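Local coordinates for UPF0434 family protein (Haloferax volcanii, PDB 6F5Z) that probably activates partner methyltransferases as the archaeal Trm112 subunit, here in complex with a putative methyltransferase, at residues D28-I36 / P45-L53. Residues are numbered along the deposited sequence; the frame is centred on the assembly and turned at random.
Sequences DEIIEGRLI and PIEDGIPNL
Gly33 and Ile46 form a hydrogen-bonded pair of the antiparallel hairpin 33-37/43-47 in the Trm112-like β-sheet; Ile46 N reaches Gly33 O at 2.9 Å, nearly straight at 169°. The return bond, Gly33 N to Ile46 O, is longer (3.3 Å), its donor tilted from the carbonyl plane. Glycine suits the extended, positive-phi backbone at Gly33, and Ile46 CB and CG1 pack along its carbonyl. Branched and apolar, Ile46 reaches both ways: CD1 sits 4.0 Å from Leu35 CG and also meets Ile30 CG2, the side chains crossing at a slant, while its CG2 lies against the Ile30 and Ile31 carbonyl oxygens. Leu35 CD1 extends the apolar layer to Pro51 CB. At the end of strand 43-47, Glu47-Ile50 forms a type I' turn leading into strand 50-51. Gly49 suits its positive phi there, and its N donates to Ile31 O (2.8 Å), in the carbonyl plane on a lone pair. Pro51 and Leu53 also hydrogen-bond through their backbones to the methyltransferase chain. Glu32, bent at chi2 (-62°), folds its carboxylate back over the turn, where Asp48 N meets OE2 at 3.1 Å from above the carboxylate plane. Shortening Glu32 to an alanine would probably leave Asp48 N without this acceptor and break a water bridge: one water lies 2.7 Å from both Glu32 OE1 and Ile46 O.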
ATOM      1  N   ASP C  28      -0.325  36.630  -2.921  1.00 17.05           N
ATOM      2  CA  ASP C  28      -1.120  35.505  -3.418  1.00 16.31           C
ATOM      3  C   ASP C  28      -2.237  35.146  -2.459  1.00 18.20           C
ATOM      4  O   ASP C  28      -3.217  34.532  -2.866  1.00 19.24           O
ATOM      5  CB  ASP C  28      -0.210  34.275  -3.607  1.00 17.72           C
ATOM      6  CG  ASP C  28      -0.714  33.117  -4.462  1.00 25.02           C
ATOM      7  OD1 ASP C  28      -1.680  33.316  -5.240  1.00 25.33           O
ATOM      8  OD2 ASP C  28      -0.055  32.055  -4.452  1.00 25.44           O
ATOM      9  N   GLU C  29      -2.091  35.513  -1.187  1.00 16.30           N
ATOM     10  CA  GLU C  29      -3.084  35.158  -0.175  1.00 16.72           C
ATOM     11  C   GLU C  29      -4.405  35.933  -0.314  1.00 17.75           C
ATOM     12  O   GLU C  29      -4.409  37.144  -0.180  1.00 17.75           O
ATOM     13  CB  GLU C  29      -2.484  35.361   1.238  1.00 17.92           C
ATOM     14  CG  GLU C  29      -3.406  34.913   2.366  1.00 22.40           C
ATOM     15  CD  GLU C  29      -3.727  33.431   2.415  1.00 33.08           C
ATOM     16  OE1 GLU C  29      -3.038  32.633   1.737  1.00 30.58           O
ATOM     17  OE2 GLU C  29      -4.647  33.064   3.178  1.00 29.57           O
ATOM     18  N   ILE C  30      -5.525  35.239  -0.563  1.00 14.49           N
ATOM     19  CA  ILE C  30      -6.845  35.860  -0.571  1.00 13.77           C
ATOM     20  C   ILE C  30      -7.403  35.745   0.843  1.00 15.90           C
ATOM     21  O   ILE C  30      -7.588  34.626   1.342  1.00 15.76           O
ATOM     22  CB  ILE C  30      -7.781  35.187  -1.588  1.00 16.54           C
ATOM     23  CG1 ILE C  30      -7.166  35.157  -3.005  1.00 17.49           C
ATOM     24  CG2 ILE C  30      -9.142  35.909  -1.605  1.00 17.15           C
ATOM     25  CD1 ILE C  30      -6.656  36.544  -3.520  1.00 18.82           C
ATOM     26  N   ILE C  31      -7.709  36.893   1.475  1.00 15.23           N
ATOM     27  CA  ILE C  31      -8.153  36.926   2.874  1.00 15.86           C
ATOM     28  C   ILE C  31      -9.657  37.094   2.942  1.00 17.07           C
ATOM     29  O   ILE C  31     -10.303  36.378   3.715  1.00 17.76           O
ATOM     30  CB  ILE C  31      -7.421  38.052   3.649  1.00 18.09           C
ATOM     31  CG1 ILE C  31      -5.882  37.894   3.526  1.00 17.49           C
ATOM     32  CG2 ILE C  31      -7.882  38.102   5.113  1.00 19.04           C
ATOM     33  CD1 ILE C  31      -5.086  39.111   3.860  1.00 25.50           C
ATOM     34  N   GLU C  32     -10.229  38.020   2.137  1.00 14.77           N
ATOM     35  CA  GLU C  32     -11.665  38.224   2.116  1.00 14.03           C
ATOM     36  C   GLU C  32     -12.118  38.243   0.673  1.00 16.48           C
ATOM     37  O   GLU C  32     -11.419  38.798  -0.165  1.00 15.95           O
ATOM     38  CB  GLU C  32     -12.054  39.551   2.787  1.00 15.25           C
ATOM     39  CG  GLU C  32     -11.684  39.624   4.250  1.00 16.44           C
ATOM     40  CD  GLU C  32     -12.330  38.603   5.175  1.00 20.22           C
ATOM     41  OE1 GLU C  32     -13.461  38.150   4.859  1.00 18.90           O
ATOM     42  OE2 GLU C  32     -11.781  38.388   6.284  1.00 19.64           O
ATOM     43  N   GLY C  33     -13.274  37.649   0.405  1.00 15.90           N
ATOM     44  CA  GLY C  33     -13.775  37.589  -0.951  1.00 15.74           C
ATOM     45  C   GLY C  33     -14.815  36.504  -1.061  1.00 16.78           C
ATOM     46  O   GLY C  33     -15.416  36.117  -0.056  1.00 16.92           O
ATOM     47  N   ARG C  34     -15.044  36.057  -2.284  1.00 15.00           N
ATOM     48  CA  ARG C  34     -16.016  35.004  -2.477  1.00 15.30           C
ATOM     49  C   ARG C  34     -15.740  34.290  -3.785  1.00 15.62           C
ATOM     50  O   ARG C  34     -15.129  34.850  -4.693  1.00 16.15           O
ATOM     51  CB  ARG C  34     -17.459  35.549  -2.430  1.00 19.13           C
ATOM     52  CG  ARG C  34     -17.751  36.562  -3.521  1.00 22.98           C
ATOM     53  CD  ARG C  34     -18.872  37.560  -3.146  1.00 24.64           C
ATOM     54  NE  ARG C  34     -18.577  38.176  -1.857  1.00 24.38           N
ATOM     55  CZ  ARG C  34     -17.705  39.175  -1.678  1.00 26.21           C
ATOM     56  NH1 ARG C  34     -17.142  39.772  -2.724  1.00 21.63           N
ATOM     57  NH2 ARG C  34     -17.418  39.598  -0.459  1.00 27.11           N
ATOM     58  N   LEU C  35     -16.218  33.051  -3.871  1.00 15.08           N
ATOM     59  CA  LEU C  35     -16.147  32.219  -5.052  1.00 15.71           C
ATOM     60  C   LEU C  35     -17.588  32.041  -5.505  1.00 16.21           C
ATOM     61  O   LEU C  35     -18.426  31.627  -4.702  1.00 17.87           O
ATOM     62  CB  LEU C  35     -15.515  30.853  -4.667  1.00 15.84           C
ATOM     63  CG  LEU C  35     -14.010  30.965  -4.460  1.00 17.28           C
ATOM     64  CD1 LEU C  35     -13.467  29.766  -3.634  1.00 18.37           C
ATOM     65  CD2 LEU C  35     -13.266  31.030  -5.800  1.00 16.28           C
ATOM     66  N   ILE C  36     -17.894  32.427  -6.738  1.00 15.76           N
ATOM     67  CA  ILE C  36     -19.272  32.400  -7.218  1.00 16.38           C
ATOM     68  C   ILE C  36     -19.455  31.385  -8.311  1.00 18.02           C
ATOM     69  O   ILE C  36     -18.711  31.391  -9.282  1.00 18.04           O
ATOM     70  CB  ILE C  36     -19.683  33.817  -7.696  1.00 19.89           C
ATOM     71  CG1 ILE C  36     -19.497  34.867  -6.578  1.00 20.43           C
ATOM     72  CG2 ILE C  36     -21.152  33.802  -8.190  1.00 20.54           C
ATOM     73  CD1 ILE C  36     -19.672  36.316  -7.011  1.00 28.72           C
ATOM     74  N   PRO C  45     -18.368  32.054   0.481  1.00 15.34           N
ATOM     75  CA  PRO C  45     -17.518  33.134   1.008  1.00 15.29           C
ATOM     76  C   PRO C  45     -16.133  32.678   1.385  1.00 18.01           C
ATOM     77  O   PRO C  45     -15.959  31.545   1.824  1.00 16.92           O
ATOM     78  CB  PRO C  45     -18.288  33.613   2.236  1.00 17.28           C
ATOM     79  CG  PRO C  45     -18.981  32.352   2.740  1.00 19.55           C
ATOM     80  CD  PRO C  45     -19.373  31.606   1.463  1.00 15.69           C
ATOM     81  N   ILE C  46     -15.159  33.586   1.288  1.00 15.23           N
ATOM     82  CA  ILE C  46     -13.794  33.346   1.770  1.00 13.95           C
ATOM     83  C   ILE C  46     -13.678  34.275   2.954  1.00 17.33           C
ATOM     84  O   ILE C  46     -13.826  35.499   2.793  1.00 16.75           O
ATOM     85  CB  ILE C  46     -12.750  33.697   0.709  1.00 15.56           C
ATOM     86  CG1 ILE C  46     -12.948  32.828  -0.556  1.00 14.81           C
ATOM     87  CG2 ILE C  46     -11.347  33.578   1.286  1.00 16.54           C
ATOM     88  CD1 ILE C  46     -12.137  33.293  -1.829  1.00 18.04           C
ATOM     89  N   GLU C  47     -13.506  33.692   4.149  1.00 15.77           N
ATOM     90  CA  GLU C  47     -13.562  34.420   5.395  1.00 15.30           C
ATOM     91  C   GLU C  47     -12.283  34.215   6.117  1.00 18.45           C
ATOM     92  O   GLU C  47     -11.956  33.080   6.461  1.00 17.57           O
ATOM     93  CB  GLU C  47     -14.742  33.905   6.244  1.00 17.99           C
ATOM     94  CG  GLU C  47     -16.064  33.998   5.503  1.00 20.50           C
ATOM     95  CD  GLU C  47     -17.195  33.239   6.164  1.00 31.57           C
ATOM     96  OE1 GLU C  47     -16.965  32.160   6.756  1.00 25.41           O
ATOM     97  OE2 GLU C  47     -18.321  33.770   6.140  1.00 37.79           O
ATOM     98  N   ASP C  48     -11.522  35.302   6.301  1.00 18.66           N
ATOM     99  CA  ASP C  48     -10.200  35.231   6.934  1.00 17.52           C
ATOM    100  C   ASP C  48      -9.347  34.111   6.289  1.00 18.73           C
ATOM    101  O   ASP C  48      -8.722  33.265   6.982  1.00 18.55           O
ATOM    102  CB  ASP C  48     -10.281  35.040   8.472  1.00 18.77           C
ATOM    103  CG  ASP C  48      -8.965  35.322   9.175  1.00 27.72           C
ATOM    104  OD1 ASP C  48      -8.157  36.102   8.627  1.00 27.69           O
ATOM    105  OD2 ASP C  48      -8.688  34.661  10.219  1.00 33.40           O
ATOM    106  N   GLY C  49      -9.405  34.055   4.960  1.00 15.85           N
ATOM    107  CA  GLY C  49      -8.605  33.122   4.173  1.00 16.32           C
ATOM    108  C   GLY C  49      -9.172  31.723   3.997  1.00 16.05           C
ATOM    109  O   GLY C  49      -8.581  30.897   3.279  1.00 16.74           O
ATOM    110  N   ILE C  50     -10.319  31.437   4.642  1.00 14.40           N
ATOM    111  CA  ILE C  50     -10.901  30.110   4.553  1.00 14.57           C
ATOM    112  C   ILE C  50     -12.177  30.140   3.711  1.00 15.48           C
ATOM    113  O   ILE C  50     -13.202  30.714   4.138  1.00 15.32           O
ATOM    114  CB  ILE C  50     -11.195  29.539   5.969  1.00 17.61           C
ATOM    115  CG1 ILE C  50      -9.837  29.386   6.764  1.00 19.95           C
ATOM    116  CG2 ILE C  50     -11.932  28.175   5.832  1.00 18.08           C
ATOM    117  CD1 ILE C  50     -10.005  28.920   8.193  1.00 24.27           C
ATOM    118  N   PRO C  51     -12.165  29.470   2.536  1.00 14.52           N
ATOM    119  CA  PRO C  51     -13.385  29.367   1.749  1.00 13.51           C
ATOM    120  C   PRO C  51     -14.370  28.423   2.434  1.00 16.98           C
ATOM    121  O   PRO C  51     -13.961  27.344   2.919  1.00 16.55           O
ATOM    122  CB  PRO C  51     -12.926  28.758   0.425  1.00 16.38           C
ATOM    123  CG  PRO C  51     -11.440  28.896   0.429  1.00 18.62           C
ATOM    124  CD  PRO C  51     -11.029  28.832   1.849  1.00 16.35           C
ATOM    125  N   ASN C  52     -15.657  28.796   2.434  1.00 15.42           N
ATOM    126  CA  ASN C  52     -16.686  27.913   2.945  1.00 15.10           C
ATOM    127  C   ASN C  52     -17.394  27.374   1.717  1.00 16.01           C
ATOM    128  O   ASN C  52     -18.262  28.043   1.134  1.00 16.36           O
ATOM    129  CB  ASN C  52     -17.638  28.614   3.911  1.00 15.22           C
ATOM    130  CG  ASN C  52     -18.575  27.609   4.533  1.00 17.29           C
ATOM    131  OD1 ASN C  52     -18.924  26.581   3.937  1.00 16.46           O
ATOM    132  ND2 ASN C  52     -19.051  27.909   5.729  1.00 19.20           N
ATOM    133  N   LEU C  53     -16.988  26.150   1.306  1.00 15.02           N
ATOM    134  CA  LEU C  53     -17.475  25.484   0.116  1.00 15.61           C
ATOM    135  C   LEU C  53     -18.482  24.383   0.457  1.00 18.28           C
ATOM    136  O   LEU C  53     -18.634  23.429  -0.325  1.00 17.55           O
ATOM    137  CB  LEU C  53     -16.325  24.984  -0.774  1.00 16.23           C
ATOM    138  CG  LEU C  53     -15.604  26.117  -1.506  1.00 17.13           C
ATOM    139  CD1 LEU C  53     -14.176  25.755  -1.834  1.00 17.58           C
ATOM    140  CD2 LEU C  53     -16.315  26.468  -2.782  1.00 18.38           C
TER
HETATM  141  O   HOH W   1      -5.437  30.480   4.625  1.00 28.63           O
HETATM  142  O   HOH W   2     -15.349  37.710   2.971  1.00 22.88           O